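Local coordinates for 450aa long hypothetical fmu protein (Pyrococcus horikoshii, PDB 2YXL) that probably methylates carbon 5 of cytosines in RNA, with S-adenosyl-L-methionine as the methyl donor, at residues Ile10-Ile15 / Asn109-Lys113; Ile19-Arg23 / Pro84-Ala89; Ser31-Lys35 / Thr54-Tyr58; Ile67-Ile71 / Leu90-Asp95; Phe236-Ile242 / Phe303-Met307. All blocks are in the same frame, centred on the assembly; numbering follows the deposited sequence.

Interaction 1: Ile10-Ile15 / Asn109-Lys113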
# COMPACT_ATOMS: atom_id res chain seq x y z
N ILE A 10 -1.15 -1.67 -28.47
CA ILE A 10 -0.22 -2.35 -27.56
C ILE A 10 0.53 -3.45 -28.32
O ILE A 10 -0.09 -4.32 -28.92
CB ILE A 10 -0.96 -2.95 -26.32
CG1 ILE A 10 -1.85 -1.89 -25.66
CG2 ILE A 10 0.04 -3.51 -25.31
CD1 ILE A 10 -2.81 -2.44 -24.61
N PRO A 11 1.88 -3.39 -28.30
CA PRO A 11 2.74 -4.41 -28.92
C PRO A 11 2.66 -5.76 -28.18
O PRO A 11 2.23 -5.79 -27.03
CB PRO A 11 4.14 -3.80 -28.81
CG PRO A 11 4.06 -2.89 -27.64
CD PRO A 11 2.68 -2.31 -27.69
N PRO A 12 3.08 -6.86 -28.83
CA PRO A 12 3.01 -8.21 -28.24
C PRO A 12 3.66 -8.33 -26.87
O PRO A 12 3.08 -8.95 -25.97
CB PRO A 12 3.75 -9.08 -29.26
CG PRO A 12 3.60 -8.36 -30.55
CD PRO A 12 3.66 -6.90 -30.19
N LYS A 13 4.84 -7.73 -26.70
CA LYS A 13 5.54 -7.75 -25.41
C LYS A 13 4.77 -6.99 -24.34
O LYS A 13 4.86 -7.31 -23.15
CB LYS A 13 6.98 -7.22 -25.54
CG LYS A 13 7.11 -5.73 -25.82
CD LYS A 13 8.56 -5.28 -25.77
CE LYS A 13 8.71 -3.80 -26.08
NZ LYS A 13 10.13 -3.42 -26.32
N GLY A 14 4.01 -5.98 -24.77
CA GLY A 14 3.16 -5.20 -23.88
C GLY A 14 1.97 -5.99 -23.39
O GLY A 14 1.58 -5.87 -22.22
N ILE A 15 1.39 -6.79 -24.28
CA ILE A 15 0.25 -7.65 -23.94
C ILE A 15 0.66 -8.71 -22.92
O ILE A 15 -0.05 -8.96 -21.96
CB ILE A 15 -0.37 -8.31 -25.21
CG1 ILE A 15 -1.12 -7.27 -26.06
CG2 ILE A 15 -1.29 -9.48 -24.84
CD1 ILE A 15 -2.34 -6.63 -25.39
N ASN A 109 -3.49 -8.78 -31.20
CA ASN A 109 -2.46 -9.24 -30.27
C ASN A 109 -3.06 -9.95 -29.05
O ASN A 109 -2.47 -10.91 -28.53
CB ASN A 109 -1.55 -8.09 -29.84
CG ASN A 109 -0.61 -7.61 -30.96
OD1 ASN A 109 -0.00 -6.55 -30.86
ND2 ASN A 109 -0.50 -8.40 -32.03
N LEU A 110 -4.22 -9.48 -28.60
CA LEU A 110 -4.98 -10.17 -27.56
C LEU A 110 -5.42 -11.56 -28.02
O LEU A 110 -5.37 -12.51 -27.24
CB LEU A 110 -6.22 -9.36 -27.16
CG LEU A 110 -6.05 -8.26 -26.12
CD1 LEU A 110 -7.31 -7.41 -26.07
CD2 LEU A 110 -5.73 -8.84 -24.74
N ARG A 111 -5.83 -11.66 -29.28
CA ARG A 111 -6.31 -12.93 -29.82
C ARG A 111 -5.20 -13.96 -30.02
O ARG A 111 -5.36 -15.12 -29.67
CB ARG A 111 -7.09 -12.71 -31.13
CG ARG A 111 -7.65 -14.00 -31.73
CD ARG A 111 -8.70 -13.74 -32.81
NE ARG A 111 -10.02 -13.40 -32.27
CZ ARG A 111 -10.83 -14.24 -31.63
NH1 ARG A 111 -10.49 -15.50 -31.42
NH2 ARG A 111 -12.00 -13.81 -31.18
N TRP A 112 -4.06 -13.51 -30.55
CA TRP A 112 -3.00 -14.44 -30.93
C TRP A 112 -1.84 -14.51 -29.94
O TRP A 112 -1.39 -15.60 -29.60
CB TRP A 112 -2.50 -14.14 -32.35
CG TRP A 112 -3.59 -14.28 -33.37
CD1 TRP A 112 -4.27 -13.27 -33.98
CD2 TRP A 112 -4.15 -15.50 -33.86
NE1 TRP A 112 -5.21 -13.79 -34.84
CE2 TRP A 112 -5.16 -15.16 -34.78
CE3 TRP A 112 -3.89 -16.86 -33.62
CZ2 TRP A 112 -5.91 -16.12 -35.46
CZ3 TRP A 112 -4.64 -17.81 -34.29
CH2 TRP A 112 -5.64 -17.43 -35.21
N LYS A 113 -1.36 -13.36 -29.47
CA LYS A 113 -0.18 -13.34 -28.61
C LYS A 113 -0.49 -13.64 -27.14
O LYS A 113 0.32 -14.26 -26.45
CB LYS A 113 0.60 -12.02 -28.75
CG LYS A 113 0.68 -11.46 -30.17
CD LYS A 113 1.35 -12.42 -31.17
CE LYS A 113 2.85 -12.20 -31.27
NZ LYS A 113 3.44 -13.07 -32.33

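Interaction 2: Ile19-Arg23 / Pro84-Ala89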
# COMPACT_ATOMS: atom_id res chain seq x y z
N ILE A 19 -0.53 -8.92 -18.49
CA ILE A 19 -1.04 -10.23 -18.08
C ILE A 19 -0.17 -10.79 -16.96
O ILE A 19 -0.69 -11.19 -15.92
CB ILE A 19 -1.14 -11.23 -19.26
CG1 ILE A 19 -2.20 -10.76 -20.27
CG2 ILE A 19 -1.48 -12.64 -18.75
CD1 ILE A 19 -2.20 -11.53 -21.58
N GLU A 20 1.15 -10.78 -17.16
CA GLU A 20 2.08 -11.25 -16.14
C GLU A 20 2.04 -10.37 -14.88
O GLU A 20 2.14 -10.88 -13.77
CB GLU A 20 3.50 -11.40 -16.69
CG GLU A 20 4.54 -11.85 -15.66
CD GLU A 20 5.44 -12.99 -16.13
OE1 GLU A 20 5.98 -13.71 -15.26
OE2 GLU A 20 5.61 -13.18 -17.35
N ALA A 21 1.88 -9.06 -15.06
CA ALA A 21 1.79 -8.14 -13.93
C ALA A 21 0.53 -8.37 -13.11
O ALA A 21 0.57 -8.34 -11.88
CB ALA A 21 1.87 -6.69 -14.41
N ILE A 22 -0.58 -8.59 -13.80
CA ILE A 22 -1.87 -8.86 -13.16
C ILE A 22 -1.85 -10.23 -12.47
O ILE A 22 -2.37 -10.38 -11.36
CB ILE A 22 -3.05 -8.72 -14.16
CG1 ILE A 22 -3.19 -7.26 -14.64
CG2 ILE A 22 -4.36 -9.22 -13.57
CD1 ILE A 22 -3.43 -6.23 -13.53
N ARG A 23 -1.23 -11.21 -13.13
CA ARG A 23 -1.08 -12.54 -12.55
C ARG A 23 -0.20 -12.50 -11.30
O ARG A 23 -0.57 -13.04 -10.26
CB ARG A 23 -0.53 -13.55 -13.57
CG ARG A 23 -0.51 -15.00 -13.10
CD ARG A 23 0.73 -15.31 -12.25
NE ARG A 23 0.63 -16.61 -11.58
CZ ARG A 23 -0.00 -16.82 -10.43
NH1 ARG A 23 -0.62 -15.83 -9.79
NH2 ARG A 23 -0.03 -18.05 -9.91
N PRO A 84 -4.87 -19.23 -12.75
CA PRO A 84 -4.41 -17.86 -12.49
C PRO A 84 -4.03 -17.07 -13.76
O PRO A 84 -4.26 -15.85 -13.81
CB PRO A 84 -3.16 -18.05 -11.63
CG PRO A 84 -3.25 -19.42 -11.09
CD PRO A 84 -4.00 -20.23 -12.09
N TRP A 85 -3.46 -17.75 -14.75
CA TRP A 85 -3.07 -17.08 -16.00
C TRP A 85 -4.29 -16.75 -16.84
O TRP A 85 -4.37 -15.67 -17.44
CB TRP A 85 -2.06 -17.92 -16.80
CG TRP A 85 -0.73 -18.00 -16.11
CD1 TRP A 85 -0.28 -19.01 -15.31
CD2 TRP A 85 0.30 -17.00 -16.12
NE1 TRP A 85 0.97 -18.72 -14.84
CE2 TRP A 85 1.36 -17.49 -15.31
CE3 TRP A 85 0.44 -15.75 -16.73
CZ2 TRP A 85 2.54 -16.77 -15.11
CZ3 TRP A 85 1.62 -15.03 -16.52
CH2 TRP A 85 2.65 -15.55 -15.71
N LEU A 86 -5.26 -17.67 -16.85
CA LEU A 86 -6.53 -17.44 -17.52
C LEU A 86 -7.27 -16.26 -16.89
O LEU A 86 -7.67 -15.34 -17.60
CB LEU A 86 -7.40 -18.70 -17.51
CG LEU A 86 -8.73 -18.65 -18.26
CD1 LEU A 86 -8.54 -18.29 -19.74
CD2 LEU A 86 -9.45 -19.98 -18.13
N ARG A 87 -7.42 -16.28 -15.57
CA ARG A 87 -8.08 -15.20 -14.84
C ARG A 87 -7.44 -13.84 -15.15
O ARG A 87 -8.15 -12.88 -15.42
CB ARG A 87 -8.09 -15.47 -13.33
CG ARG A 87 -8.65 -14.31 -12.49
CD ARG A 87 -8.95 -14.69 -11.04
NE ARG A 87 -7.77 -15.20 -10.33
CZ ARG A 87 -7.52 -16.49 -10.12
NH1 ARG A 87 -6.42 -16.85 -9.48
NH2 ARG A 87 -8.35 -17.43 -10.55
N ALA A 88 -6.11 -13.79 -15.10
CA ALA A 88 -5.37 -12.57 -15.40
C ALA A 88 -5.61 -12.10 -16.83
O ALA A 88 -5.85 -10.91 -17.07
CB ALA A 88 -3.88 -12.77 -15.15
N ALA A 89 -5.58 -13.03 -17.79
CA ALA A 89 -5.81 -12.69 -19.19
C ALA A 89 -7.23 -12.17 -19.41
O ALA A 89 -7.43 -11.18 -20.12
CB ALA A 89 -5.53 -13.88 -20.09

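Interaction 3: Ser31-Lys35 / Thr54-Tyr58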
# COMPACT_ATOMS: atom_id res chain seq x y z
N SER A 31 1.51 -4.89 -4.98
CA SER A 31 1.49 -5.25 -6.40
C SER A 31 2.47 -4.48 -7.30
O SER A 31 2.74 -4.89 -8.43
CB SER A 31 0.06 -5.15 -6.96
OG SER A 31 -0.44 -3.83 -6.84
N GLN A 32 2.99 -3.36 -6.79
CA GLN A 32 4.02 -2.58 -7.49
C GLN A 32 5.25 -3.42 -7.82
O GLN A 32 5.81 -3.31 -8.91
CB GLN A 32 4.43 -1.36 -6.66
CG GLN A 32 3.45 -0.19 -6.72
CD GLN A 32 2.34 -0.24 -5.67
OE1 GLN A 32 1.52 0.68 -5.58
NE2 GLN A 32 2.31 -1.30 -4.86
N TYR A 33 5.66 -4.26 -6.86
CA TYR A 33 6.79 -5.19 -7.04
C TYR A 33 6.52 -6.17 -8.18
O TYR A 33 7.44 -6.54 -8.92
CB TYR A 33 7.06 -5.97 -5.75
CG TYR A 33 7.79 -5.19 -4.67
CD1 TYR A 33 9.16 -5.36 -4.48
CD2 TYR A 33 7.11 -4.31 -3.83
CE1 TYR A 33 9.84 -4.66 -3.48
CE2 TYR A 33 7.77 -3.60 -2.83
CZ TYR A 33 9.14 -3.78 -2.66
OH TYR A 33 9.80 -3.08 -1.68
N ALA A 34 5.26 -6.57 -8.33
CA ALA A 34 4.85 -7.47 -9.40
C ALA A 34 4.88 -6.77 -10.75
O ALA A 34 5.33 -7.35 -11.75
CB ALA A 34 3.46 -8.02 -9.11
N LYS A 35 4.41 -5.52 -10.78
CA LYS A 35 4.43 -4.71 -11.99
C LYS A 35 5.86 -4.49 -12.45
O LYS A 35 6.16 -4.67 -13.63
CB LYS A 35 3.71 -3.38 -11.77
CG LYS A 35 3.51 -2.56 -13.04
CD LYS A 35 2.80 -1.23 -12.76
CE LYS A 35 3.74 -0.20 -12.14
NZ LYS A 35 4.77 0.29 -13.11
N THR A 54 0.98 0.84 -17.16
CA THR A 54 0.82 1.17 -15.74
C THR A 54 -0.59 1.69 -15.46
O THR A 54 -1.22 1.29 -14.47
CB THR A 54 1.88 2.21 -15.28
OG1 THR A 54 3.18 1.64 -15.39
CG2 THR A 54 1.65 2.65 -13.83
N MET A 55 -1.08 2.55 -16.34
CA MET A 55 -2.45 3.07 -16.26
C MET A 55 -3.47 1.92 -16.31
O MET A 55 -4.41 1.89 -15.51
CB MET A 55 -2.69 4.10 -17.37
CG MET A 55 -4.10 4.70 -17.42
SD MET A 55 -5.29 3.65 -18.29
CE MET A 55 -4.77 3.87 -20.00
N ILE A 56 -3.28 0.99 -17.25
CA ILE A 56 -4.16 -0.18 -17.38
C ILE A 56 -4.08 -1.07 -16.13
O ILE A 56 -5.10 -1.53 -15.62
CB ILE A 56 -3.85 -0.99 -18.67
CG1 ILE A 56 -4.20 -0.15 -19.92
CG2 ILE A 56 -4.61 -2.32 -18.69
CD1 ILE A 56 -3.77 -0.77 -21.24
N PHE A 57 -2.85 -1.29 -15.65
CA PHE A 57 -2.60 -2.06 -14.43
C PHE A 57 -3.47 -1.58 -13.27
O PHE A 57 -4.20 -2.37 -12.67
CB PHE A 57 -1.11 -1.99 -14.07
CG PHE A 57 -0.74 -2.77 -12.84
CD1 PHE A 57 -0.65 -2.13 -11.60
CD2 PHE A 57 -0.46 -4.13 -12.91
CE1 PHE A 57 -0.31 -2.84 -10.45
CE2 PHE A 57 -0.12 -4.85 -11.76
CZ PHE A 57 -0.04 -4.20 -10.53
N TYR A 58 -3.39 -0.29 -12.96
CA TYR A 58 -4.17 0.28 -11.86
C TYR A 58 -5.67 0.37 -12.15
O TYR A 58 -6.48 0.33 -11.22
CB TYR A 58 -3.63 1.66 -11.45
CG TYR A 58 -2.31 1.58 -10.71
CD1 TYR A 58 -1.17 2.19 -11.22
CD2 TYR A 58 -2.21 0.90 -9.49
CE1 TYR A 58 0.05 2.12 -10.55
CE2 TYR A 58 -1.00 0.82 -8.81
CZ TYR A 58 0.13 1.44 -9.34
OH TYR A 58 1.33 1.37 -8.68

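Interaction 4: Ile67-Ile71 / Leu90-Asp95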
# COMPACT_ATOMS: atom_id res chain seq x y z
N ILE A 67 -14.95 -6.03 -12.83
CA ILE A 67 -14.45 -6.83 -13.95
C ILE A 67 -14.81 -8.31 -13.76
O ILE A 67 -15.30 -8.96 -14.70
CB ILE A 67 -12.91 -6.62 -14.14
CG1 ILE A 67 -12.64 -5.23 -14.74
CG2 ILE A 67 -12.31 -7.72 -15.01
CD1 ILE A 67 -11.19 -4.77 -14.66
N ASP A 68 -14.59 -8.83 -12.55
CA ASP A 68 -14.91 -10.22 -12.22
C ASP A 68 -16.40 -10.55 -12.40
O ASP A 68 -16.73 -11.61 -12.93
CB ASP A 68 -14.46 -10.56 -10.79
CG ASP A 68 -12.93 -10.66 -10.65
OD1 ASP A 68 -12.21 -10.58 -11.68
OD2 ASP A 68 -12.45 -10.81 -9.51
N LYS A 69 -17.28 -9.64 -11.98
CA LYS A 69 -18.72 -9.79 -12.20
C LYS A 69 -19.08 -9.90 -13.68
O LYS A 69 -20.00 -10.64 -14.04
CB LYS A 69 -19.52 -8.66 -11.56
CG LYS A 69 -19.66 -8.74 -10.05
CD LYS A 69 -20.72 -7.77 -9.54
CE LYS A 69 -20.48 -7.41 -8.07
NZ LYS A 69 -20.52 -8.60 -7.17
N VAL A 70 -18.37 -9.16 -14.52
CA VAL A 70 -18.55 -9.24 -15.97
C VAL A 70 -18.07 -10.59 -16.50
O VAL A 70 -18.76 -11.23 -17.30
CB VAL A 70 -17.82 -8.08 -16.72
CG1 VAL A 70 -17.80 -8.33 -18.23
CG2 VAL A 70 -18.48 -6.74 -16.40
N ILE A 71 -16.90 -11.03 -16.03
CA ILE A 71 -16.36 -12.33 -16.41
C ILE A 71 -17.34 -13.46 -16.07
O ILE A 71 -17.55 -14.36 -16.88
CB ILE A 71 -14.95 -12.59 -15.80
CG1 ILE A 71 -13.94 -11.59 -16.37
CG2 ILE A 71 -14.50 -14.03 -16.07
CD1 ILE A 71 -12.59 -11.58 -15.66
N LEU A 90 -8.21 -12.83 -18.79
CA LEU A 90 -9.60 -12.42 -18.89
C LEU A 90 -9.82 -11.02 -18.32
O LEU A 90 -10.54 -10.21 -18.91
CB LEU A 90 -10.53 -13.45 -18.23
CG LEU A 90 -10.73 -14.80 -18.93
CD1 LEU A 90 -11.56 -15.73 -18.07
CD2 LEU A 90 -11.37 -14.65 -20.31
N ARG A 91 -9.18 -10.73 -17.18
CA ARG A 91 -9.26 -9.41 -16.56
C ARG A 91 -8.68 -8.32 -17.47
O ARG A 91 -9.28 -7.25 -17.64
CB ARG A 91 -8.54 -9.40 -15.21
CG ARG A 91 -9.33 -10.08 -14.09
CD ARG A 91 -8.49 -10.30 -12.85
NE ARG A 91 -9.33 -10.70 -11.71
CZ ARG A 91 -8.88 -11.06 -10.51
NH1 ARG A 91 -7.57 -11.09 -10.25
NH2 ARG A 91 -9.74 -11.40 -9.57
N VAL A 92 -7.53 -8.60 -18.06
CA VAL A 92 -6.87 -7.70 -18.99
C VAL A 92 -7.76 -7.42 -20.21
O VAL A 92 -7.94 -6.26 -20.61
CB VAL A 92 -5.49 -8.27 -19.41
CG1 VAL A 92 -4.93 -7.54 -20.64
CG2 VAL A 92 -4.50 -8.19 -18.25
N ALA A 93 -8.32 -8.48 -20.78
CA ALA A 93 -9.15 -8.37 -21.99
C ALA A 93 -10.46 -7.62 -21.74
O ALA A 93 -10.85 -6.78 -22.55
CB ALA A 93 -9.43 -9.75 -22.58
N VAL A 94 -11.12 -7.92 -20.63
CA VAL A 94 -12.38 -7.26 -20.27
C VAL A 94 -12.16 -5.76 -20.01
O VAL A 94 -12.95 -4.93 -20.46
CB VAL A 94 -13.07 -7.95 -19.05
CG1 VAL A 94 -14.19 -7.08 -18.48
CG2 VAL A 94 -13.61 -9.32 -19.45
N ASP A 95 -11.08 -5.43 -19.31
CA ASP A 95 -10.74 -4.04 -19.03
C ASP A 95 -10.41 -3.26 -20.30
O ASP A 95 -10.84 -2.11 -20.46
CB ASP A 95 -9.56 -3.97 -18.06
CG ASP A 95 -9.32 -2.57 -17.55
OD1 ASP A 95 -8.26 -1.99 -17.89
OD2 ASP A 95 -10.18 -2.04 -16.82

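Interaction 5: Phe236-Ile242 / Phe303-Met307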
# COMPACT_ATOMS: atom_id res chain seq x y z
N PHE A 236 18.81 5.54 -4.84
CA PHE A 236 18.26 4.42 -4.10
C PHE A 236 19.32 3.40 -3.70
O PHE A 236 19.33 2.92 -2.56
CB PHE A 236 17.13 3.73 -4.88
CG PHE A 236 16.44 2.63 -4.11
CD1 PHE A 236 15.49 2.93 -3.15
CD2 PHE A 236 16.76 1.30 -4.35
CE1 PHE A 236 14.86 1.92 -2.43
CE2 PHE A 236 16.14 0.28 -3.63
CZ PHE A 236 15.18 0.59 -2.67
N ASN A 237 20.21 3.06 -4.64
CA ASN A 237 21.25 2.06 -4.40
C ASN A 237 22.36 2.53 -3.47
O ASN A 237 23.15 1.73 -2.97
CB ASN A 237 21.83 1.57 -5.73
CG ASN A 237 20.84 0.73 -6.53
OD1 ASN A 237 20.06 -0.04 -5.97
ND2 ASN A 237 20.88 0.87 -7.86
N GLU A 238 22.42 3.84 -3.24
CA GLU A 238 23.34 4.43 -2.27
C GLU A 238 22.64 4.66 -0.93
O GLU A 238 23.27 5.06 0.05
CB GLU A 238 23.93 5.74 -2.80
CG GLU A 238 24.95 5.54 -3.91
CD GLU A 238 25.22 6.81 -4.71
OE1 GLU A 238 24.40 7.75 -4.66
OE2 GLU A 238 26.27 6.87 -5.40
N GLY A 239 21.33 4.40 -0.89
CA GLY A 239 20.54 4.49 0.34
C GLY A 239 20.18 5.90 0.74
O GLY A 239 20.05 6.20 1.93
N LYS A 240 20.01 6.77 -0.26
CA LYS A 240 19.67 8.17 -0.02
C LYS A 240 18.16 8.38 0.07
O LYS A 240 17.70 9.35 0.68
CB LYS A 240 20.27 9.07 -1.11
CG LYS A 240 21.79 9.08 -1.15
CD LYS A 240 22.31 10.02 -2.23
CE LYS A 240 23.83 10.06 -2.23
NZ LYS A 240 24.37 10.89 -3.35
N ILE A 241 17.40 7.47 -0.55
CA ILE A 241 15.93 7.56 -0.59
C ILE A 241 15.23 6.22 -0.31
O ILE A 241 15.76 5.15 -0.63
CB ILE A 241 15.42 8.13 -1.94
CG1 ILE A 241 15.85 7.25 -3.12
CG2 ILE A 241 15.87 9.58 -2.13
CD1 ILE A 241 14.94 7.35 -4.33
N ILE A 242 14.03 6.31 0.26
CA ILE A 242 13.20 5.14 0.54
C ILE A 242 11.73 5.48 0.27
O ILE A 242 11.29 6.61 0.53
CB ILE A 242 13.40 4.62 2.00
CG1 ILE A 242 12.61 3.33 2.25
CG2 ILE A 242 13.05 5.71 3.04
CD1 ILE A 242 13.01 2.57 3.51
N PHE A 303 17.81 -2.56 3.82
CA PHE A 303 17.69 -1.11 3.97
C PHE A 303 18.65 -0.56 5.03
O PHE A 303 19.38 0.39 4.76
CB PHE A 303 16.24 -0.71 4.31
CG PHE A 303 15.32 -0.66 3.13
CD1 PHE A 303 14.20 -1.49 3.07
CD2 PHE A 303 15.55 0.22 2.07
CE1 PHE A 303 13.33 -1.45 1.98
CE2 PHE A 303 14.68 0.27 0.98
CZ PHE A 303 13.57 -0.57 0.94
N VAL A 304 18.65 -1.18 6.21
CA VAL A 304 19.45 -0.73 7.35
C VAL A 304 20.93 -0.49 7.00
O VAL A 304 21.45 0.60 7.24
CB VAL A 304 19.29 -1.68 8.57
CG1 VAL A 304 20.49 -1.63 9.51
CG2 VAL A 304 18.01 -1.34 9.33
N LYS A 305 21.59 -1.49 6.41
CA LYS A 305 23.01 -1.37 6.08
C LYS A 305 23.29 -0.45 4.89
O LYS A 305 24.29 0.27 4.87
CB LYS A 305 23.67 -2.76 5.92
CG LYS A 305 23.10 -3.65 4.81
CD LYS A 305 23.92 -3.58 3.51
CE LYS A 305 25.30 -4.23 3.65
NZ LYS A 305 25.24 -5.70 3.90
N ARG A 306 22.38 -0.47 3.91
CA ARG A 306 22.49 0.37 2.72
C ARG A 306 22.29 1.85 3.06
O ARG A 306 22.92 2.73 2.46
CB ARG A 306 21.49 -0.10 1.66
CG ARG A 306 21.34 0.79 0.42
CD ARG A 306 21.11 -0.02 -0.86
NE ARG A 306 20.32 -1.24 -0.65
CZ ARG A 306 18.99 -1.31 -0.74
NH1 ARG A 306 18.27 -0.23 -1.02
NH2 ARG A 306 18.38 -2.47 -0.53
N MET A 307 21.44 2.12 4.05
CA MET A 307 21.16 3.48 4.51
C MET A 307 22.09 3.93 5.64
O MET A 307 21.94 5.03 6.18
CB MET A 307 19.69 3.61 4.93
CG MET A 307 18.70 3.46 3.78
SD MET A 307 16.98 3.39 4.31
CE MET A 307 16.68 5.10 4.75

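Interaction 1: Ile10-Ile15 / Asn109-Lys113
Ile15 and Pro12, in the first turn of helix 12-24, meet Asn109, Leu110 and Lys113 of helix 104-121. Both helices belong to the all-helical N-terminal part of the chain, consistent with the NusB-like bundle of the bacterial Fmu/RsmB relatives. Pro11 is the N-cap residue. Its O takes a bond from Ile15 N at 3.0 Å, which fixes the turn that carries the contact.

Ile15 points at the partner helix. Its chi1 of -71° puts CG1 beside the backbone N and CG2 anti to it. The CG1 branch does most of the touching. CG1 itself lies 3.9 Å from Asn109 CB. The terminal CD1 of Ile15 goes on to meet Leu110 at CG and CD2, both at 4.1 Å. The Ile15 and Leu110 side chains cross at about a right angle. The leucine also packs on Leu134 and Phe138 of helix 124-138 and on Ile96 of helix 84-99.

Ile10, just before the helix, is held by a bond from its N to Thr106 OG1, and its side chain packs on Leu53 and Ile56 of helix 47-75.

Lys113 meets the Pro12 ring. Its side chain bends at chi2 (-59°) and again at chi3 (-91°). The folded aliphatic part then runs side by side with the ring, both pointing the same way. Lys113 CE comes to 3.8 Å from Pro12 CB and 4.0 Å from Pro12 CG.

Interaction 2: Ile19-Arg23 / Pro84-Ala89
Ile19 opens the contact by laying its backbone and both of its branches against helix 84-99. Its O is 3.6 Å from Ala88 CB. CG2 comes to the edge of the Trp85 ring, and CD1 reaches Ala89 CB at 4.3 Å. Glu20 meets the same ring edge, with its CD 3.8 Å from Trp85 CH2. The carboxylate stands almost perpendicular to the indole, and its OE1 is paired with Arg121 in a salt bridge. Ile22 gives only its CG2 to Ala88 CB, at 3.9 Å; its other branch leads away to helix 47-75.

Arg23 makes the broadest contact. Its CG is anti to the backbone N (chi1 -173°), which carries it over the indole face. This CH-pi contact puts CG 3.7 Å from the centroid of the Trp85 six-membered ring. A bend at chi2 leads on toward the five-membered ring, with the guanidinium standing off its face at 82° to the ring plane. Any cation-pi attraction is long and at most weak. Pro84 CB lies over the guanidinium face, 3.6 Å from Arg23 CZ.

The segments cross at 117°, axes 8.4 Å apart, with small Ala88 at the crossing, a helix-helix packing of an all-helical bundle.

Interaction 3: Ser31-Lys35 / Thr54-Tyr58
Lys35, Gln32 and Ser31 meet Thr54, Phe57 and Tyr58, where helix 32-41 packs on the long helix 47-75 of the N-terminal helical bundle.

Two hydrogen bonds join the helices. Lys35 NZ donates to Thr54 OG1 at 3.1 Å, and that same oxygen is also bonded to Asn50 O. Tyr58 OH donates to Gln32 OE1 at 3.2 Å. The hydroxyl approaches from the side of the C=O bond, at 97°, and is tilted 35° from the carbonyl plane. The amide has a second tie, from NE2 to Asn349 OD1, in a loop of the methyltransferase part.

The other contacts are apolar and aromatic. Extended chi1 and chi2 bring Lys35 CD over one face of Phe57, a CH-pi contact 4.0 Å from the ring centroid. Bends at chi3 (77°) and chi4 then turn CE and NZ toward Thr54. With an alanine in place of this lysine, the Phe57 face would probably lose its aliphatic cover and Thr54 OG1 its ammonium donor. Phe57 in turn lies over the centre of the Tyr58 ring with its CD1. Ser31, whose OG bonds to Glu351, meets the Phe57 rim, its CB 3.7 Å from Phe57 CZ.

Interaction 4: Ile67-Ile71 / Leu90-Asp95
Arg91 and Asp68 meet edge to edge, nearly in one plane, beside the crossing of helices 47-75 and 84-99 in the N-terminal helical bundle. The two segments run almost perpendicular, with axes 9.8 Å apart.

The arginine chain is extended from CG to NE and grips the aspartate side-on. NE donates to Asp68 OD1 at 2.9 Å, with an N-H...O angle of 166°. NH2 donates to Asp68 OD2 at 2.8 Å. Both oxygens use their syn lone pairs. The carboxylate and guanidinium planes are only 13° apart, so the pair is a nearly coplanar two-bond salt bridge. The remaining nitrogen, NH1, forms a salt bridge with Glu26. With a leucine in place of Arg91, Asp68 would probably lose both of these bonds, and Glu26 one of its two arginine partners.

Ile67 stands about at a right angle to the arginine chain. Its CG2 touches Arg91 CG at 3.9 Å, and its CD1 turns to Asp95. Ile71 crosses obliquely, with CD1 against Leu90 CB at 3.8 Å.

Val94 points toward segment 67-71 and uses both of its methyls. With CG1 anti to the backbone N (chi1 167°), one methyl faces Val70 and the other Ile71. Val94 CG2 lies 3.8 Å from Ile71 CG1, and Val94 CG1 lies 3.8 Å from Val70 CG1.

Interaction 5: Phe236-Ile242 / Phe303-Met307
Arg306 reaches back over the turn at 237-239 and ends beside Phe236. Its CG is anti to the backbone N (chi1 172°), and bends at chi2 and chi3 fold the rest along the turn. CG lies on Gly239, and CD is 3.4 Å from Asn237 O. NH1 comes to 3.4 Å from Phe236 CE2. The guanidinium and ring planes are 51° apart, so this is an oblique contact and not a flat stack.

The turn beneath the arginine is a Schellman motif that ends helix 234-237. Gly239 has positive phi and sits with its CA 3.6 Å from Arg306 O. A CB here would point toward that oxygen, consistent with a glycine. The chain then enters strand 241-243, an edge strand of a four-stranded antiparallel sheet consistent with the ferredoxin-like domain. Helix 294-306 belongs to the Rossmann-like methyltransferase domain, so the contact joins the two.

Ile242, in that strand, points toward the helix. Its CD1 sits over one face of Phe303, 3.8 Å from the ring centroid and 13° off the normal, a CH-pi contact. Phe236 CZ meets Phe303 CE2 at 3.7 Å.

Met307 lies against Gly239 and Ile242. Its CG is 3.6 Å from Gly239 O. Its CE crosses to Ile242 CG2 at 4.1 Å, and the side chain also touches Thr275 of helix 272-280.

Interactions 1 to 4 lie together in the N-terminal helices. Interactions 1 and 2 both use helix 12-24, with centres 13 Å apart. Interactions 2 and 4 share helix 84-99 and touch through Ile19, Ile22 and Val92. Interaction 3 joins them through Phe57, whose CD2 is 3.7 Å from Ile22 CD1. Of the four it is nearest the ligand: the Gln32 side chain is about 13 Å from bound sinefungin. Interaction 5 lies farther off, its centre 23 Å from that of interaction 3 (nearest atoms about 5 Å) and 39 Å from that of interaction 4. Its Ile242 side chain is about 7 Å from sinefungin and about 4 Å from Gly272, a predicted S-adenosyl-L-methionine-binding residue.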